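Local coordinates for protein mannan endo-1,4-beta-mannosidase (Cryptopygus antarcticus, PDB 4OOU) that hydrolyses internal beta-1,4-mannosidic linkages in the backbones of mannans, galactomannans and glucomannans, releasing short manno-oligosaccharides, at residues A[306-314]-A[330-341]. Numbering follows the deposited sequence.
Sequences KPLLIGEFA and AYNNGYNGALTW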
ATOM      1  N   LYS A 306       6.851 -14.225  -1.478  1.00 42.49           N
ATOM      2  CA  LYS A 306       6.006 -13.119  -1.984  1.00 41.31           C
ATOM      3  C   LYS A 306       6.893 -12.025  -2.497  1.00 38.82           C
ATOM      4  O   LYS A 306       8.013 -11.883  -2.009  1.00 42.32           O
ATOM      5  CB  LYS A 306       5.128 -12.524  -0.881  1.00 39.62           C
ATOM      6  CG  LYS A 306       4.175 -13.500  -0.192  1.00 40.26           C
ATOM      7  CD  LYS A 306       3.373 -12.775   0.878  1.00 41.06           C
ATOM      8  CE  LYS A 306       2.647 -13.727   1.808  1.00 44.57           C
ATOM      9  NZ  LYS A 306       1.606 -14.497   1.045  1.00 46.69           N
ATOM     10  N   PRO A 307       6.399 -11.226  -3.459  1.00 35.26           N
ATOM     11  CA  PRO A 307       7.086 -10.009  -3.884  1.00 33.09           C
ATOM     12  C   PRO A 307       7.233  -9.051  -2.711  1.00 35.28           C
ATOM     13  O   PRO A 307       6.457  -9.141  -1.764  1.00 38.03           O
ATOM     14  CB  PRO A 307       6.152  -9.414  -4.931  1.00 35.01           C
ATOM     15  CG  PRO A 307       5.182 -10.485  -5.295  1.00 35.43           C
ATOM     16  CD  PRO A 307       5.077 -11.342  -4.077  1.00 35.69           C
ATOM     17  N   LEU A 308       8.255  -8.194  -2.756  1.00 35.47           N
ATOM     18  CA  LEU A 308       8.508  -7.149  -1.753  1.00 34.15           C
ATOM     19  C   LEU A 308       8.682  -5.777  -2.443  1.00 35.91           C
ATOM     20  O   LEU A 308       9.458  -5.621  -3.399  1.00 35.50           O
ATOM     21  CB  LEU A 308       9.763  -7.471  -0.956  1.00 32.41           C
ATOM     22  CG  LEU A 308      10.212  -6.407   0.025  1.00 31.42           C
ATOM     23  CD1 LEU A 308       9.151  -6.164   1.064  1.00 30.70           C
ATOM     24  CD2 LEU A 308      11.482  -6.882   0.705  1.00 33.09           C
ATOM     25  N   LEU A 309       7.923  -4.805  -1.959  1.00 35.33           N
ATOM     26  CA  LEU A 309       7.777  -3.530  -2.599  1.00 34.40           C
ATOM     27  C   LEU A 309       8.388  -2.597  -1.608  1.00 34.31           C
ATOM     28  O   LEU A 309       8.100  -2.707  -0.413  1.00 36.36           O
ATOM     29  CB  LEU A 309       6.282  -3.203  -2.725  1.00 34.90           C
ATOM     30  CG  LEU A 309       5.608  -2.154  -3.643  1.00 35.18           C
ATOM     31  CD1 LEU A 309       4.474  -1.394  -2.962  1.00 31.84           C
ATOM     32  CD2 LEU A 309       6.572  -1.165  -4.276  1.00 35.84           C
ATOM     33  N   ILE A 310       9.217  -1.681  -2.078  1.00 32.43           N
ATOM     34  CA  ILE A 310       9.559  -0.525  -1.260  1.00 35.53           C
ATOM     35  C   ILE A 310       8.483   0.526  -1.470  1.00 37.16           C
ATOM     36  O   ILE A 310       8.498   1.257  -2.470  1.00 39.96           O
ATOM     37  CB  ILE A 310      10.951   0.057  -1.575  1.00 35.51           C
ATOM     38  CG1 ILE A 310      11.987  -1.081  -1.524  1.00 35.88           C
ATOM     39  CG2 ILE A 310      11.257   1.193  -0.588  1.00 33.34           C
ATOM     40  CD1 ILE A 310      13.406  -0.707  -1.891  1.00 36.97           C
ATOM     41  N   GLY A 311       7.580   0.622  -0.497  1.00 39.24           N
ATOM     42  CA  GLY A 311       6.272   1.262  -0.690  1.00 36.48           C
ATOM     43  C   GLY A 311       6.331   2.759  -0.598  1.00 34.54           C
ATOM     44  O   GLY A 311       5.564   3.469  -1.273  1.00 31.81           O
ATOM     45  N   GLU A 312       7.242   3.234   0.241  1.00 33.97           N
ATOM     46  CA  GLU A 312       7.595   4.647   0.292  1.00 32.84           C
ATOM     47  C   GLU A 312       9.080   4.835   0.552  1.00 34.89           C
ATOM     48  O   GLU A 312       9.716   4.039   1.245  1.00 33.65           O
ATOM     49  CB  GLU A 312       6.888   5.351   1.425  1.00 35.77           C
ATOM     50  CG  GLU A 312       5.382   5.183   1.556  1.00 34.66           C
ATOM     51  CD  GLU A 312       4.887   5.807   2.850  1.00 35.58           C
ATOM     52  OE1 GLU A 312       5.710   6.443   3.570  1.00 33.37           O
ATOM     53  OE2 GLU A 312       3.689   5.645   3.166  1.00 36.13           O
ATOM     54  N   PHE A 313       9.631   5.903  -0.007  1.00 36.26           N
ATOM     55  CA  PHE A 313      10.963   6.357   0.343  1.00 37.69           C
ATOM     56  C   PHE A 313      11.166   7.784  -0.178  1.00 37.47           C
ATOM     57  O   PHE A 313      10.394   8.245  -0.997  1.00 37.17           O
ATOM     58  CB  PHE A 313      12.009   5.396  -0.231  1.00 39.56           C
ATOM     59  CG  PHE A 313      12.246   5.558  -1.706  1.00 39.80           C
ATOM     60  CD1 PHE A 313      11.460   4.885  -2.626  1.00 40.29           C
ATOM     61  CD2 PHE A 313      13.271   6.378  -2.170  1.00 42.49           C
ATOM     62  CE1 PHE A 313      11.680   5.027  -3.979  1.00 41.26           C
ATOM     63  CE2 PHE A 313      13.503   6.518  -3.519  1.00 42.91           C
ATOM     64  CZ  PHE A 313      12.697   5.845  -4.422  1.00 44.94           C
ATOM     65  N   ALA A 314      12.203   8.476   0.258  1.00 40.65           N
ATOM     66  CA  ALA A 314      12.468   9.794  -0.305  1.00 43.64           C
ATOM     67  C   ALA A 314      13.944  10.188  -0.322  1.00 46.15           C
ATOM     68  O   ALA A 314      14.628   9.996   0.682  1.00 41.12           O
ATOM     69  CB  ALA A 314      11.670  10.834   0.455  1.00 44.61           C
ATOM     70  N   ALA A 330      17.075  -0.365  -6.010  1.00 33.37           N
ATOM     71  CA  ALA A 330      15.923  -1.210  -5.790  1.00 35.67           C
ATOM     72  C   ALA A 330      15.705  -2.220  -6.929  1.00 38.88           C
ATOM     73  O   ALA A 330      15.433  -3.405  -6.683  1.00 40.19           O
ATOM     74  CB  ALA A 330      14.691  -0.347  -5.599  1.00 35.16           C
ATOM     75  N   TYR A 331      15.857  -1.760  -8.168  1.00 39.79           N
ATOM     76  CA  TYR A 331      15.714  -2.619  -9.342  1.00 41.02           C
ATOM     77  C   TYR A 331      16.812  -3.690  -9.437  1.00 42.04           C
ATOM     78  O   TYR A 331      16.564  -4.835  -9.883  1.00 31.53           O
ATOM     79  CB  TYR A 331      15.727  -1.743 -10.598  1.00 44.74           C
ATOM     80  CG  TYR A 331      15.450  -2.475 -11.893  1.00 46.14           C
ATOM     81  CD1 TYR A 331      14.185  -2.492 -12.450  1.00 48.94           C
ATOM     82  CD2 TYR A 331      16.462  -3.148 -12.556  1.00 50.08           C
ATOM     83  CE1 TYR A 331      13.932  -3.170 -13.647  1.00 55.15           C
ATOM     84  CE2 TYR A 331      16.234  -3.821 -13.750  1.00 54.38           C
ATOM     85  CZ  TYR A 331      14.969  -3.836 -14.305  1.00 57.23           C
ATOM     86  OH  TYR A 331      14.754  -4.503 -15.509  1.00 59.55           O
ATOM     87  N   ASN A 332      18.029  -3.317  -9.015  1.00 44.88           N
ATOM     88  CA  ASN A 332      19.184  -4.218  -9.169  1.00 46.55           C
ATOM     89  C   ASN A 332      19.417  -5.169  -8.024  1.00 45.49           C
ATOM     90  O   ASN A 332      20.152  -6.130  -8.189  1.00 41.92           O
ATOM     91  CB  ASN A 332      20.476  -3.444  -9.438  1.00 46.32           C
ATOM     92  CG  ASN A 332      20.514  -2.842 -10.827  1.00 46.25           C
ATOM     93  OD1 ASN A 332      21.060  -1.771 -11.013  1.00 42.38           O
ATOM     94  ND2 ASN A 332      19.914  -3.520 -11.806  1.00 45.27           N
ATOM     95  N   ASN A 333      18.799  -4.917  -6.877  1.00 44.39           N
ATOM     96  CA  ASN A 333      19.065  -5.729  -5.698  1.00 42.72           C
ATOM     97  C   ASN A 333      17.842  -6.474  -5.254  1.00 41.65           C
ATOM     98  O   ASN A 333      17.599  -6.670  -4.060  1.00 45.82           O
ATOM     99  CB  ASN A 333      19.649  -4.860  -4.594  1.00 44.58           C
ATOM    100  CG  ASN A 333      21.057  -4.404  -4.918  1.00 44.94           C
ATOM    101  OD1 ASN A 333      21.303  -3.231  -5.179  1.00 45.03           O
ATOM    102  ND2 ASN A 333      21.981  -5.343  -4.933  1.00 47.88           N
ATOM    103  N   GLY A 334      17.064  -6.899  -6.240  1.00 41.95           N
ATOM    104  CA  GLY A 334      16.004  -7.870  -6.024  1.00 39.41           C
ATOM    105  C   GLY A 334      14.634  -7.337  -5.645  1.00 37.80           C
ATOM    106  O   GLY A 334      13.696  -8.117  -5.501  1.00 38.47           O
ATOM    107  N   TYR A 335      14.467  -6.031  -5.492  1.00 35.20           N
ATOM    108  CA  TYR A 335      13.155  -5.581  -5.055  1.00 36.40           C
ATOM    109  C   TYR A 335      12.157  -5.573  -6.203  1.00 36.14           C
ATOM    110  O   TYR A 335      12.539  -5.443  -7.372  1.00 32.88           O
ATOM    111  CB  TYR A 335      13.214  -4.241  -4.353  1.00 35.83           C
ATOM    112  CG  TYR A 335      14.084  -4.267  -3.134  1.00 37.13           C
ATOM    113  CD1 TYR A 335      13.557  -4.592  -1.893  1.00 38.49           C
ATOM    114  CD2 TYR A 335      15.441  -3.982  -3.225  1.00 36.28           C
ATOM    115  CE1 TYR A 335      14.361  -4.639  -0.770  1.00 39.64           C
ATOM    116  CE2 TYR A 335      16.246  -3.999  -2.108  1.00 38.21           C
ATOM    117  CZ  TYR A 335      15.705  -4.324  -0.885  1.00 40.33           C
ATOM    118  OH  TYR A 335      16.514  -4.335   0.213  1.00 40.41           O
ATOM    119  N   ASN A 336      10.881  -5.682  -5.858  1.00 35.30           N
ATOM    120  CA  ASN A 336       9.847  -5.756  -6.872  1.00 37.65           C
ATOM    121  C   ASN A 336       9.148  -4.466  -7.162  1.00 35.47           C
ATOM    122  O   ASN A 336       8.323  -4.415  -8.065  1.00 35.01           O
ATOM    123  CB  ASN A 336       8.868  -6.817  -6.480  1.00 38.42           C
ATOM    124  CG  ASN A 336       9.542  -8.135  -6.379  1.00 38.87           C
ATOM    125  OD1 ASN A 336       9.763  -8.800  -7.379  1.00 40.23           O
ATOM    126  ND2 ASN A 336       9.934  -8.493  -5.181  1.00 39.73           N
ATOM    127  N   GLY A 337       9.463  -3.422  -6.406  1.00 32.79           N
ATOM    128  CA  GLY A 337       9.164  -2.073  -6.859  1.00 30.37           C
ATOM    129  C   GLY A 337       9.754  -1.008  -5.942  1.00 31.68           C
ATOM    130  O   GLY A 337      10.330  -1.344  -4.898  1.00 28.79           O
ATOM    131  N   ALA A 338       9.589   0.268  -6.316  1.00 28.50           N
ATOM    132  CA  ALA A 338      10.027   1.401  -5.474  1.00 29.14           C
ATOM    133  C   ALA A 338       9.230   2.662  -5.757  1.00 29.70           C
ATOM    134  O   ALA A 338       9.114   3.092  -6.923  1.00 26.15           O
ATOM    135  CB  ALA A 338      11.502   1.683  -5.674  1.00 28.59           C
ATOM    136  N   LEU A 339       8.722   3.271  -4.680  1.00 32.56           N
ATOM    137  CA  LEU A 339       7.714   4.341  -4.762  1.00 33.55           C
ATOM    138  C   LEU A 339       8.102   5.490  -3.873  1.00 33.44           C
ATOM    139  O   LEU A 339       8.275   5.303  -2.670  1.00 34.68           O
ATOM    140  CB  LEU A 339       6.347   3.806  -4.288  1.00 36.56           C
ATOM    141  CG  LEU A 339       5.284   3.295  -5.264  1.00 36.04           C
ATOM    142  CD1 LEU A 339       5.873   2.544  -6.425  1.00 36.76           C
ATOM    143  CD2 LEU A 339       4.315   2.405  -4.528  1.00 35.61           C
ATOM    144  N   THR A 340       8.213   6.676  -4.450  1.00 34.70           N
ATOM    145  CA  THR A 340       8.683   7.846  -3.713  1.00 36.99           C
ATOM    146  C   THR A 340       7.555   8.419  -2.897  1.00 35.83           C
ATOM    147  O   THR A 340       6.390   8.111  -3.143  1.00 37.81           O
ATOM    148  CB  THR A 340       9.245   8.948  -4.656  1.00 39.28           C
ATOM    149  OG1 THR A 340       8.309   9.217  -5.726  1.00 40.71           O
ATOM    150  CG2 THR A 340      10.579   8.507  -5.259  1.00 36.85           C
ATOM    151  N   TRP A 341       7.919   9.234  -1.921  1.00 31.84           N
ATOM    152  CA  TRP A 341       6.962   9.956  -1.123  1.00 33.09           C
ATOM    153  C   TRP A 341       7.288  11.472  -1.202  1.00 33.38           C
ATOM    154  O   TRP A 341       8.413  11.829  -0.931  1.00 30.51           O
ATOM    155  CB  TRP A 341       7.028   9.486   0.342  1.00 33.88           C
ATOM    156  CG  TRP A 341       5.993  10.173   1.172  1.00 33.06           C
ATOM    157  CD1 TRP A 341       6.118  11.374   1.779  1.00 34.16           C
ATOM    158  CD2 TRP A 341       4.646   9.735   1.417  1.00 34.13           C
ATOM    159  NE1 TRP A 341       4.936  11.726   2.386  1.00 35.94           N
ATOM    160  CE2 TRP A 341       4.021  10.730   2.186  1.00 35.80           C
ATOM    161  CE3 TRP A 341       3.920   8.593   1.076  1.00 33.92           C
ATOM    162  CZ2 TRP A 341       2.706  10.615   2.628  1.00 37.18           C
ATOM    163  CZ3 TRP A 341       2.614   8.484   1.501  1.00 36.89           C
ATOM    164  CH2 TRP A 341       2.018   9.488   2.276  1.00 37.40           C
TER
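Ile310 N donates a hydrogen bond to Gly337 O, and Ile310 O takes the N-H of Leu339, tying strand 308-313 to strand 337-340; the two run parallel, inclined by 19°. Before them, Asn336 N donates a hydrogen bond to Leu308 O at 2.8 Å, nearly in line with the carbonyl. Farther on, the bond from Phe313 N to Leu339 O is weak, while Trp341 N reaches Phe313 O at 2.8 Å.

Apolar packing joins Ile310 to helix 323-332. Ile310 CD1 sits over one face of the Tyr335 ring, a CH-pi contact 3.9 Å from the centroid, and also meets Ala330 CB on the helix; with CG1 anti to its carbonyl carbon (chi1 -52°), the long branch extends to both. The small methyl CB of Ala338, on the same face of the sheet as Ile310, meets Phe313 CE1. Leu308 CD2 comes to the edge of the Tyr335 ring, and Thr340 CG2 approaches Phe313 CZ at 3.5 Å. On the opposite face from Ile310, Leu309 CD2 lies 3.6 Å from Gly337 C, where a side chain on Gly337 would clash.

Near the C-terminal ends of the strands, Glu312, the probable nucleophile, extends alongside Trp341, which binds substrate. Glu312 CD is 3.4 Å from Trp341 CE3, the carboxylate and indole planes 31° apart. Tyr282 OH hydrogen-bonds Glu312 OE1, and Arg81 forms a salt bridge with Glu312 OE2. Replacing this glutamate with an alanine would probably cost Arg81 this salt bridge and Tyr282 OH this partner, and open a gap beside the indole.

This is a beta-alpha-beta unit of the TIM barrel, in which helix 323-332 links two neighbouring parallel strands, and it brings the presumed nucleophile and a substrate-binding tryptophan together at the strand ends, as expected of a member of glycosyl hydrolase family 5.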